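Long-range contacts in CYTH domain-containing protein (PDB 2DC4), which is of unknown function but belongs to the CYTH family, whose members typically bind triphosphate compounds and metal ions inside a beta-barrel tunnel: residues Ile14-Lys24 against Trp103-Leu114; Glu37-Arg45 against Tyr56-Asp64. All blocks are in the same frame, centred on the assembly; numbering follows the deposited sequence.

How the contacts relate
The chain begins with strand 2-8 and then helix 11-21, where the first segment of contact 1 lies. Contact 1 closes the long loop: 14-24 meets the hairpin 103-114, with 78 residues between. Contact 2 falls wholly within that loop. It closes a short one, 37-45 against 56-64, with 10 residues between. The two loops therefore nest and do not cross. Contact 1 sets helix 11-21 on strands 94-107 and 110-117, and joins the start of strand 24-36 to strand 94-107. Contact 2 zips strands 42-49 and 54-62. Both reach the same closed antiparallel barrel, on opposite sides of the chain's centre, with their own centres about 26 Å apart.

Contact 1 of 2, residues Ile14-Lys24 against Trp103-Leu114; sequences IKRKIEGLGAK and WIYKLNNVTFEL
I18 lays its CG2 methyl over one face of the Y105 ring in a CH-pi contact, 4.0 Å from CG2 to the ring centroid. Its chi1 of -71° puts CG2 anti to the backbone N. The other branch carries CD1 to F112 CB. I18 CG2 also lies loosely over one face of the F112 ring, with V110 CG1 of the same hairpin as F112 over the other. L21 CD2 reaches F112 CZ at 3.9 Å and also packs on L107 CD2. A23 CB rests on Y105 CB at 3.9 Å. I14 and L114 run alongside in opposite directions in tight contact, CG2 of I14 3.5 Å from CD1 of L114.

Polar groups gather at one margin. Within the helix, K15 NZ makes a salt bridge to E19 OE2 (2.6 Å), which accepts through its syn lone pair. Y105 OH lies 2.9 Å from the same E19 OE2. K15 CE passes close to Y105 OH and to W103 NE1.

The backbone adds a bridge. G22, with positive phi, ends the helix in a Schellman motif and turns the chain into strand 24-36. K24 N then bonds K106 O (2.8 Å, 169°), and K106 N bonds K24 O (2.8 Å), an antiparallel hydrogen-bonded pair.

The chemistry implies three zones. Apolar side chains fill the middle between helix and hairpin. The charged pair K15-E19 lies at the exposed margin beside Y105 OH. The K24-K106 pair joins the segment after the helix to strand 94-107.

Contact 2 of 2, residues Glu37-Arg45 against Tyr56-Asp64; sequences ELPSPKLLR and YITYKEILD
K42 reaches along strand 56-62 to two acceptors. Its NZ forms a salt bridge with E61 OE2 at 2.8 Å and donates to Y59 OH at 2.9 Å. The bend at the end of the chain, chi4 -58°, turns NZ toward both. NZ meets E61 OE2 from above the carboxylate plane, 64° out of it. The aliphatic part of K42 brings CD to the edge of the Y59 ring. With the amine gone, as in an alanine at this place, E61 is likely to lose the positive mate described here and Y59 OH this donor.

Backbone groups are paired in register. L43 N bonds K60 O (2.7 Å) and K60 N bonds L43 O. R45 and T58 exchange bonds in the same way. Beyond the last bridge, K42 with E61, I62 N donates to P41 O (3.0 Å, 177°), just after the cis peptide before P41. The alternate groups turn outward: L44 pairs with F36, Y59 with L73 and I57 with F75.

R45 NH1 is hydrogen-bonded to Y35 OH, and K60 makes a cation-pi contact with F70 and weak, long ion pairs with E2 and E72. On the face bearing L44 and Y59, both residues pack on L86 of the second subunit.

The side chains thus divide by face: the apolar part of the face with L44 and Y59 packs on the second subunit, while R45 and K60 lie on the other face, consistent with the charged tunnel of CYTH proteins.

Contact 1 of 2, residues Ile14-Lys24 against Trp103-Leu114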
loop_
_atom_site.group_PDB
_atom_site.type_symbol
_atom_site.label_atom_id
_atom_site.label_comp_id
_atom_site.label_asym_id
_atom_site.label_seq_id
_atom_site.Cartn_x
_atom_site.Cartn_y
_atom_site.Cartn_z
ATOM N N ILE A 14 -2.622 -28.617 -21.756
ATOM C CA ILE A 14 -1.367 -28.125 -21.202
ATOM C C ILE A 14 -1.181 -28.478 -19.724
ATOM O O ILE A 14 -0.056 -28.696 -19.273
ATOM C CB ILE A 14 -1.232 -26.602 -21.412
ATOM C CG1 ILE A 14 0.247 -26.209 -21.381
ATOM C CG2 ILE A 14 -2.018 -25.843 -20.353
ATOM C CD1 ILE A 14 1.039 -26.735 -22.570
ATOM N N LYS A 15 -2.278 -28.539 -18.975
ATOM C CA LYS A 15 -2.202 -28.894 -17.561
ATOM C C LYS A 15 -1.641 -30.313 -17.495
ATOM O O LYS A 15 -0.749 -30.609 -16.698
ATOM C CB LYS A 15 -3.594 -28.842 -16.918
ATOM C CG LYS A 15 -3.628 -29.221 -15.440
ATOM C CD LYS A 15 -5.012 -28.984 -14.849
ATOM C CE LYS A 15 -5.071 -29.330 -13.366
ATOM N NZ LYS A 15 -4.867 -30.783 -13.099
ATOM N N ARG A 16 -2.163 -31.179 -18.357
ATOM C CA ARG A 16 -1.710 -32.561 -18.427
ATOM C C ARG A 16 -0.221 -32.629 -18.779
ATOM O O ARG A 16 0.527 -33.400 -18.182
ATOM C CB ARG A 16 -2.533 -33.329 -19.471
ATOM C CG ARG A 16 -2.127 -34.784 -19.630
ATOM C CD ARG A 16 -3.078 -35.562 -20.541
ATOM N NE ARG A 16 -4.417 -34.981 -20.608
ATOM C CZ ARG A 16 -4.964 -34.485 -21.713
ATOM N NH1 ARG A 16 -4.289 -34.496 -22.856
ATOM N NH2 ARG A 16 -6.191 -33.979 -21.678
ATOM N N LYS A 17 0.207 -31.818 -19.745
ATOM C CA LYS A 17 1.611 -31.806 -20.152
ATOM C C LYS A 17 2.529 -31.318 -19.040
ATOM O O LYS A 17 3.579 -31.904 -18.794
ATOM C CB LYS A 17 1.815 -30.920 -21.385
ATOM C CG LYS A 17 1.226 -31.469 -22.674
ATOM C CD LYS A 17 1.971 -32.702 -23.172
ATOM C CE LYS A 17 3.322 -32.352 -23.786
ATOM N NZ LYS A 17 3.921 -33.535 -24.471
ATOM N N ILE A 18 2.137 -30.237 -18.373
ATOM C CA ILE A 18 2.950 -29.691 -17.294
ATOM C C ILE A 18 3.127 -30.726 -16.187
ATOM O O ILE A 18 4.219 -30.883 -15.637
ATOM C CB ILE A 18 2.303 -28.409 -16.724
ATOM C CG1 ILE A 18 2.435 -27.276 -17.747
ATOM C CG2 ILE A 18 2.968 -28.016 -15.404
ATOM C CD1 ILE A 18 1.591 -26.057 -17.428
ATOM N N GLU A 19 2.051 -31.438 -15.874
ATOM C CA GLU A 19 2.100 -32.467 -14.845
ATOM C C GLU A 19 2.936 -33.651 -15.316
ATOM O O GLU A 19 3.684 -34.238 -14.537
ATOM C CB GLU A 19 0.683 -32.918 -14.487
ATOM C CG GLU A 19 -0.022 -31.959 -13.540
ATOM C CD GLU A 19 -1.480 -32.292 -13.327
ATOM O OE1 GLU A 19 -1.808 -33.488 -13.177
ATOM O OE2 GLU A 19 -2.299 -31.351 -13.293
ATOM N N GLY A 20 2.810 -33.992 -16.596
ATOM C CA GLY A 20 3.577 -35.095 -17.145
ATOM C C GLY A 20 5.058 -34.765 -17.149
ATOM O O GLY A 20 5.908 -35.652 -17.229
ATOM N N LEU A 21 5.363 -33.476 -17.058
ATOM C CA LEU A 21 6.739 -33.003 -17.045
ATOM C C LEU A 21 7.340 -33.238 -15.660
ATOM O O LEU A 21 8.556 -33.327 -15.503
ATOM C CB LEU A 21 6.767 -31.508 -17.379
ATOM C CG LEU A 21 8.110 -30.791 -17.502
ATOM C CD1 LEU A 21 8.982 -31.554 -18.486
ATOM C CD2 LEU A 21 7.915 -29.359 -17.961
ATOM N N GLY A 22 6.474 -33.336 -14.657
ATOM C CA GLY A 22 6.938 -33.550 -13.299
ATOM C C GLY A 22 7.004 -32.265 -12.495
ATOM O O GLY A 22 7.613 -32.225 -11.424
ATOM N N ALA A 23 6.390 -31.206 -13.011
ATOM C CA ALA A 23 6.378 -29.929 -12.309
ATOM C C ALA A 23 5.616 -30.119 -10.999
ATOM O O ALA A 23 4.692 -30.928 -10.923
ATOM C CB ALA A 23 5.705 -28.861 -13.168
ATOM N N LYS A 24 6.013 -29.374 -9.973
ATOM C CA LYS A 24 5.386 -29.461 -8.654
ATOM C C LYS A 24 4.215 -28.492 -8.504
ATOM O O LYS A 24 4.377 -27.284 -8.663
ATOM C CB LYS A 24 6.444 -29.180 -7.582
ATOM C CG LYS A 24 5.925 -29.061 -6.164
ATOM C CD LYS A 24 7.089 -29.025 -5.175
ATOM C CE LYS A 24 8.069 -27.878 -5.441
ATOM N NZ LYS A 24 7.674 -26.599 -4.776
ATOM N N TRP A 103 -3.386 -21.600 -11.769
ATOM C CA TRP A 103 -2.802 -22.858 -11.321
ATOM C C TRP A 103 -1.295 -22.628 -11.374
ATOM O O TRP A 103 -0.749 -22.332 -12.437
ATOM C CB TRP A 103 -3.171 -23.985 -12.286
ATOM C CG TRP A 103 -4.452 -24.670 -11.964
ATOM C CD1 TRP A 103 -4.600 -25.897 -11.381
ATOM C CD2 TRP A 103 -5.768 -24.183 -12.212
ATOM N NE1 TRP A 103 -5.927 -26.202 -11.254
ATOM C CE2 TRP A 103 -6.671 -25.165 -11.756
ATOM C CE3 TRP A 103 -6.279 -23.007 -12.778
ATOM C CZ2 TRP A 103 -8.055 -25.014 -11.847
ATOM C CZ3 TRP A 103 -7.659 -22.855 -12.870
ATOM C CH2 TRP A 103 -8.530 -23.854 -12.406
ATOM N N ILE A 104 -0.629 -22.755 -10.233
ATOM C CA ILE A 104 0.808 -22.525 -10.160
ATOM C C ILE A 104 1.576 -23.829 -9.996
ATOM O O ILE A 104 1.252 -24.641 -9.134
ATOM C CB ILE A 104 1.159 -21.591 -8.968
ATOM C CG1 ILE A 104 0.363 -20.286 -9.080
ATOM C CG2 ILE A 104 2.670 -21.304 -8.941
ATOM C CD1 ILE A 104 0.492 -19.369 -7.866
ATOM N N TYR A 105 2.577 -24.028 -10.848
ATOM C CA TYR A 105 3.442 -25.212 -10.800
ATOM C C TYR A 105 4.882 -24.713 -10.807
ATOM O O TYR A 105 5.171 -23.666 -11.376
ATOM C CB TYR A 105 3.232 -26.102 -12.024
ATOM C CG TYR A 105 1.878 -26.746 -12.106
ATOM C CD1 TYR A 105 1.669 -28.041 -11.633
ATOM C CD2 TYR A 105 0.803 -26.071 -12.685
ATOM C CE1 TYR A 105 0.413 -28.655 -11.742
ATOM C CE2 TYR A 105 -0.440 -26.666 -12.798
ATOM C CZ TYR A 105 -0.633 -27.956 -12.332
ATOM O OH TYR A 105 -1.861 -28.550 -12.489
ATOM N N LYS A 106 5.787 -25.462 -10.185
ATOM C CA LYS A 106 7.186 -25.058 -10.132
ATOM C C LYS A 106 8.103 -26.183 -10.596
ATOM O O LYS A 106 7.865 -27.357 -10.314
ATOM C CB LYS A 106 7.564 -24.643 -8.703
ATOM C CG LYS A 106 6.746 -23.479 -8.165
ATOM C CD LYS A 106 7.511 -22.168 -8.229
ATOM C CE LYS A 106 8.598 -22.119 -7.160
ATOM N NZ LYS A 106 9.372 -20.846 -7.200
ATOM N N LEU A 107 9.148 -25.805 -11.321
ATOM C CA LEU A 107 10.136 -26.749 -11.831
ATOM C C LEU A 107 11.475 -26.015 -11.849
ATOM O O LEU A 107 11.754 -25.220 -12.746
ATOM C CB LEU A 107 9.754 -27.200 -13.243
ATOM C CG LEU A 107 10.550 -28.373 -13.817
ATOM C CD1 LEU A 107 10.341 -29.603 -12.950
ATOM C CD2 LEU A 107 10.094 -28.646 -15.242
ATOM N N ASN A 108 12.298 -26.278 -10.840
ATOM C CA ASN A 108 13.589 -25.616 -10.729
ATOM C C ASN A 108 13.388 -24.101 -10.681
ATOM O O ASN A 108 12.617 -23.597 -9.864
ATOM C CB ASN A 108 14.485 -26.001 -11.908
ATOM C CG ASN A 108 14.695 -27.499 -12.008
ATOM O OD1 ASN A 108 15.037 -28.154 -11.023
ATOM N ND2 ASN A 108 14.493 -28.051 -13.201
ATOM N N ASN A 109 14.070 -23.375 -11.561
ATOM C CA ASN A 109 13.969 -21.922 -11.590
ATOM C C ASN A 109 12.852 -21.434 -12.508
ATOM O O ASN A 109 12.765 -20.249 -12.821
ATOM C CB ASN A 109 15.302 -21.325 -12.031
ATOM C CG ASN A 109 15.695 -21.751 -13.427
ATOM O OD1 ASN A 109 15.440 -22.887 -13.843
ATOM N ND2 ASN A 109 16.332 -20.850 -14.158
ATOM N N VAL A 110 12.000 -22.357 -12.932
ATOM C CA VAL A 110 10.883 -22.014 -13.808
ATOM C C VAL A 110 9.557 -22.120 -13.072
ATOM O O VAL A 110 9.337 -23.049 -12.295
ATOM C CB VAL A 110 10.833 -22.945 -15.043
ATOM C CG1 VAL A 110 9.525 -22.744 -15.815
ATOM C CG2 VAL A 110 12.021 -22.656 -15.948
ATOM N N THR A 111 8.681 -21.154 -13.321
ATOM C CA THR A 111 7.364 -21.146 -12.715
ATOM C C THR A 111 6.337 -21.140 -13.836
ATOM O O THR A 111 6.452 -20.375 -14.797
ATOM C CB THR A 111 7.150 -19.896 -11.836
ATOM O OG1 THR A 111 8.108 -19.899 -10.769
ATOM C CG2 THR A 111 5.740 -19.886 -11.248
ATOM N N PHE A 112 5.353 -22.022 -13.719
ATOM C CA PHE A 112 4.289 -22.104 -14.701
ATOM C C PHE A 112 3.047 -21.505 -14.070
ATOM O O PHE A 112 2.659 -21.895 -12.968
ATOM C CB PHE A 112 3.989 -23.561 -15.070
ATOM C CG PHE A 112 5.162 -24.306 -15.632
ATOM C CD1 PHE A 112 6.018 -25.017 -14.794
ATOM C CD2 PHE A 112 5.420 -24.287 -16.998
ATOM C CE1 PHE A 112 7.117 -25.698 -15.310
ATOM C CE2 PHE A 112 6.516 -24.965 -17.528
ATOM C CZ PHE A 112 7.368 -25.672 -16.683
ATOM N N GLU A 113 2.435 -20.544 -14.748
ATOM C CA GLU A 113 1.204 -19.953 -14.238
ATOM C C GLU A 113 0.158 -20.221 -15.308
ATOM O O GLU A 113 0.156 -19.576 -16.355
ATOM C CB GLU A 113 1.358 -18.445 -14.016
ATOM C CG GLU A 113 2.531 -18.064 -13.108
ATOM C CD GLU A 113 2.567 -16.586 -12.773
ATOM O OE1 GLU A 113 2.345 -15.753 -13.677
ATOM O OE2 GLU A 113 2.835 -16.255 -11.601
ATOM N N LEU A 114 -0.711 -21.192 -15.046
ATOM C CA LEU A 114 -1.769 -21.558 -15.986
ATOM C C LEU A 114 -2.996 -20.775 -15.573
ATOM O O LEU A 114 -3.588 -21.038 -14.525
ATOM C CB LEU A 114 -2.031 -23.065 -15.919
ATOM C CG LEU A 114 -3.060 -23.636 -16.893
ATOM C CD1 LEU A 114 -2.755 -23.152 -18.310
ATOM C CD2 LEU A 114 -3.028 -25.158 -16.821
#

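Contact 2 of 2, residues Glu37-Arg45 against Tyr56-Asp64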
loop_
_atom_site.group_PDB
_atom_site.type_symbol
_atom_site.label_atom_id
_atom_site.label_comp_id
_atom_site.label_asym_id
_atom_site.label_seq_id
_atom_site.Cartn_x
_atom_site.Cartn_y
_atom_site.Cartn_z
ATOM N N GLU A 37 -4.911 3.309 -14.730
ATOM C CA GLU A 37 -4.217 3.822 -15.902
ATOM C C GLU A 37 -3.010 4.710 -15.621
ATOM O O GLU A 37 -3.106 5.739 -14.950
ATOM C CB GLU A 37 -5.209 4.558 -16.808
ATOM C CG GLU A 37 -4.580 5.166 -18.049
ATOM C CD GLU A 37 -5.605 5.511 -19.113
ATOM O OE1 GLU A 37 -6.657 6.088 -18.764
ATOM O OE2 GLU A 37 -5.352 5.214 -20.301
ATOM N N LEU A 38 -1.866 4.289 -16.147
ATOM C CA LEU A 38 -0.619 5.022 -15.999
ATOM C C LEU A 38 -0.092 5.266 -17.400
ATOM O O LEU A 38 -0.516 4.611 -18.351
ATOM C CB LEU A 38 0.418 4.199 -15.234
ATOM C CG LEU A 38 0.174 3.892 -13.760
ATOM C CD1 LEU A 38 1.373 3.135 -13.205
ATOM C CD2 LEU A 38 -0.037 5.190 -12.997
ATOM N N PRO A 39 0.837 6.218 -17.550
ATOM C CA PRO A 39 1.368 6.465 -18.891
ATOM C C PRO A 39 2.207 5.268 -19.322
ATOM O O PRO A 39 2.806 4.588 -18.487
ATOM C CB PRO A 39 2.202 7.731 -18.700
ATOM C CG PRO A 39 2.689 7.595 -17.290
ATOM C CD PRO A 39 1.448 7.123 -16.562
ATOM N N SER A 40 2.238 5.000 -20.622
ATOM C CA SER A 40 3.016 3.883 -21.139
ATOM C C SER A 40 4.485 4.075 -20.779
ATOM O O SER A 40 4.981 5.199 -20.759
ATOM C CB SER A 40 2.864 3.792 -22.660
ATOM O OG SER A 40 3.652 2.742 -23.186
ATOM N N PRO A 41 5.202 2.975 -20.494
ATOM C CA PRO A 41 4.711 1.595 -20.488
ATOM C C PRO A 41 4.573 1.070 -19.060
ATOM O O PRO A 41 5.025 -0.032 -18.753
ATOM C CB PRO A 41 5.806 0.866 -21.239
ATOM C CG PRO A 41 7.029 1.497 -20.638
ATOM C CD PRO A 41 6.674 2.987 -20.534
ATOM N N LYS A 42 3.948 1.858 -18.193
ATOM C CA LYS A 42 3.789 1.467 -16.797
ATOM C C LYS A 42 2.421 0.874 -16.465
ATOM O O LYS A 42 1.418 1.198 -17.101
ATOM C CB LYS A 42 4.068 2.674 -15.901
ATOM C CG LYS A 42 5.432 3.297 -16.160
ATOM C CD LYS A 42 5.631 4.575 -15.368
ATOM C CE LYS A 42 6.970 5.210 -15.694
ATOM N NZ LYS A 42 8.103 4.281 -15.411
ATOM N N LEU A 43 2.401 0.006 -15.454
ATOM C CA LEU A 43 1.181 -0.659 -14.996
ATOM C C LEU A 43 1.043 -0.517 -13.486
ATOM O O LEU A 43 2.038 -0.490 -12.768
ATOM C CB LEU A 43 1.229 -2.154 -15.327
ATOM C CG LEU A 43 1.312 -2.594 -16.788
ATOM C CD1 LEU A 43 1.626 -4.088 -16.844
ATOM C CD2 LEU A 43 -0.001 -2.292 -17.486
ATOM N N LEU A 44 -0.195 -0.435 -13.013
ATOM C CA LEU A 44 -0.467 -0.333 -11.581
ATOM C C LEU A 44 -1.752 -1.081 -11.285
ATOM O O LEU A 44 -2.774 -0.860 -11.936
ATOM C CB LEU A 44 -0.631 1.128 -11.144
ATOM C CG LEU A 44 -0.978 1.355 -9.662
ATOM C CD1 LEU A 44 0.132 0.809 -8.774
ATOM C CD2 LEU A 44 -1.178 2.840 -9.410
ATOM N N ARG A 45 -1.713 -1.968 -10.301
ATOM C CA ARG A 45 -2.920 -2.701 -9.961
ATOM C C ARG A 45 -2.947 -3.090 -8.500
ATOM O O ARG A 45 -1.912 -3.142 -7.829
ATOM C CB ARG A 45 -3.029 -3.979 -10.798
ATOM C CG ARG A 45 -2.035 -5.037 -10.372
ATOM C CD ARG A 45 -2.073 -6.298 -11.219
ATOM N NE ARG A 45 -1.061 -7.238 -10.745
ATOM C CZ ARG A 45 -0.292 -7.974 -11.537
ATOM N NH1 ARG A 45 -0.414 -7.885 -12.854
ATOM N NH2 ARG A 45 0.613 -8.789 -11.009
ATOM N N TYR A 56 -2.319 -7.397 -2.607
ATOM C CA TYR A 56 -1.068 -6.736 -2.977
ATOM C C TYR A 56 -1.251 -5.488 -3.824
ATOM O O TYR A 56 -2.277 -5.293 -4.473
ATOM C CB TYR A 56 -0.176 -7.680 -3.806
ATOM C CG TYR A 56 0.175 -8.974 -3.135
ATOM C CD1 TYR A 56 -0.695 -10.065 -3.172
ATOM C CD2 TYR A 56 1.358 -9.096 -2.411
ATOM C CE1 TYR A 56 -0.390 -11.248 -2.497
ATOM C CE2 TYR A 56 1.670 -10.266 -1.736
ATOM C CZ TYR A 56 0.795 -11.336 -1.777
ATOM O OH TYR A 56 1.103 -12.476 -1.080
ATOM N N ILE A 57 -0.241 -4.630 -3.796
ATOM C CA ILE A 57 -0.228 -3.477 -4.678
ATOM C C ILE A 57 0.938 -3.852 -5.575
ATOM O O ILE A 57 1.994 -4.261 -5.079
ATOM C CB ILE A 57 0.112 -2.155 -3.976
ATOM C CG1 ILE A 57 -1.060 -1.724 -3.094
ATOM C CG2 ILE A 57 0.441 -1.088 -5.033
ATOM C CD1 ILE A 57 -0.848 -0.390 -2.380
ATOM N N THR A 58 0.752 -3.753 -6.883
ATOM C CA THR A 58 1.826 -4.089 -7.806
ATOM C C THR A 58 2.022 -3.023 -8.875
ATOM O O THR A 58 1.065 -2.535 -9.480
ATOM C CB THR A 58 1.568 -5.430 -8.524
ATOM O OG1 THR A 58 0.442 -5.280 -9.389
ATOM C CG2 THR A 58 1.297 -6.547 -7.532
ATOM N N TYR A 59 3.282 -2.668 -9.088
ATOM C CA TYR A 59 3.677 -1.679 -10.085
ATOM C C TYR A 59 4.617 -2.384 -11.047
ATOM O O TYR A 59 5.501 -3.132 -10.623
ATOM C CB TYR A 59 4.424 -0.522 -9.418
ATOM C CG TYR A 59 5.104 0.435 -10.381
ATOM C CD1 TYR A 59 4.414 1.510 -10.940
ATOM C CD2 TYR A 59 6.445 0.264 -10.725
ATOM C CE1 TYR A 59 5.045 2.394 -11.817
ATOM C CE2 TYR A 59 7.085 1.140 -11.601
ATOM C CZ TYR A 59 6.381 2.203 -12.140
ATOM O OH TYR A 59 7.015 3.086 -12.992
ATOM N N LYS A 60 4.426 -2.147 -12.338
ATOM C CA LYS A 60 5.290 -2.757 -13.336
ATOM C C LYS A 60 5.657 -1.776 -14.426
ATOM O O LYS A 60 4.892 -0.874 -14.764
ATOM C CB LYS A 60 4.619 -3.962 -13.992
ATOM C CG LYS A 60 4.431 -5.170 -13.099
ATOM C CD LYS A 60 3.972 -6.366 -13.919
ATOM C CE LYS A 60 3.770 -7.597 -13.050
ATOM N NZ LYS A 60 3.376 -8.793 -13.848
ATOM N N GLU A 61 6.852 -1.960 -14.965
ATOM C CA GLU A 61 7.329 -1.136 -16.058
ATOM C C GLU A 61 7.816 -2.094 -17.133
ATOM O O GLU A 61 8.709 -2.900 -16.886
ATOM C CB GLU A 61 8.478 -0.236 -15.601
ATOM C CG GLU A 61 9.176 0.482 -16.746
ATOM C CD GLU A 61 10.111 1.569 -16.267
ATOM O OE1 GLU A 61 10.999 1.270 -15.440
ATOM O OE2 GLU A 61 9.956 2.723 -16.722
ATOM N N ILE A 62 7.204 -2.019 -18.312
ATOM C CA ILE A 62 7.585 -2.871 -19.435
ATOM C C ILE A 62 8.963 -2.416 -19.894
ATOM O O ILE A 62 9.183 -1.222 -20.097
ATOM C CB ILE A 62 6.623 -2.712 -20.629
ATOM C CG1 ILE A 62 5.169 -2.731 -20.153
ATOM C CG2 ILE A 62 6.884 -3.812 -21.650
ATOM C CD1 ILE A 62 4.778 -3.963 -19.394
ATOM N N LEU A 63 9.878 -3.361 -20.082
ATOM C CA LEU A 63 11.235 -3.017 -20.494
ATOM C C LEU A 63 11.563 -3.383 -21.939
ATOM O O LEU A 63 12.595 -2.964 -22.464
ATOM C CB LEU A 63 12.242 -3.684 -19.556
ATOM C CG LEU A 63 12.027 -3.443 -18.056
ATOM C CD1 LEU A 63 13.075 -4.208 -17.259
ATOM C CD2 LEU A 63 12.097 -1.954 -17.751
ATOM N N ASP A 64 10.694 -4.162 -22.579
ATOM C CA ASP A 64 10.911 -4.576 -23.969
ATOM C C ASP A 64 9.638 -4.366 -24.786
ATOM O O ASP A 64 8.607 -3.976 -24.242
ATOM C CB ASP A 64 11.321 -6.050 -24.026
ATOM C CG ASP A 64 10.174 -6.985 -23.690
ATOM O OD1 ASP A 64 9.499 -6.748 -22.669
ATOM O OD2 ASP A 64 9.947 -7.954 -24.443
#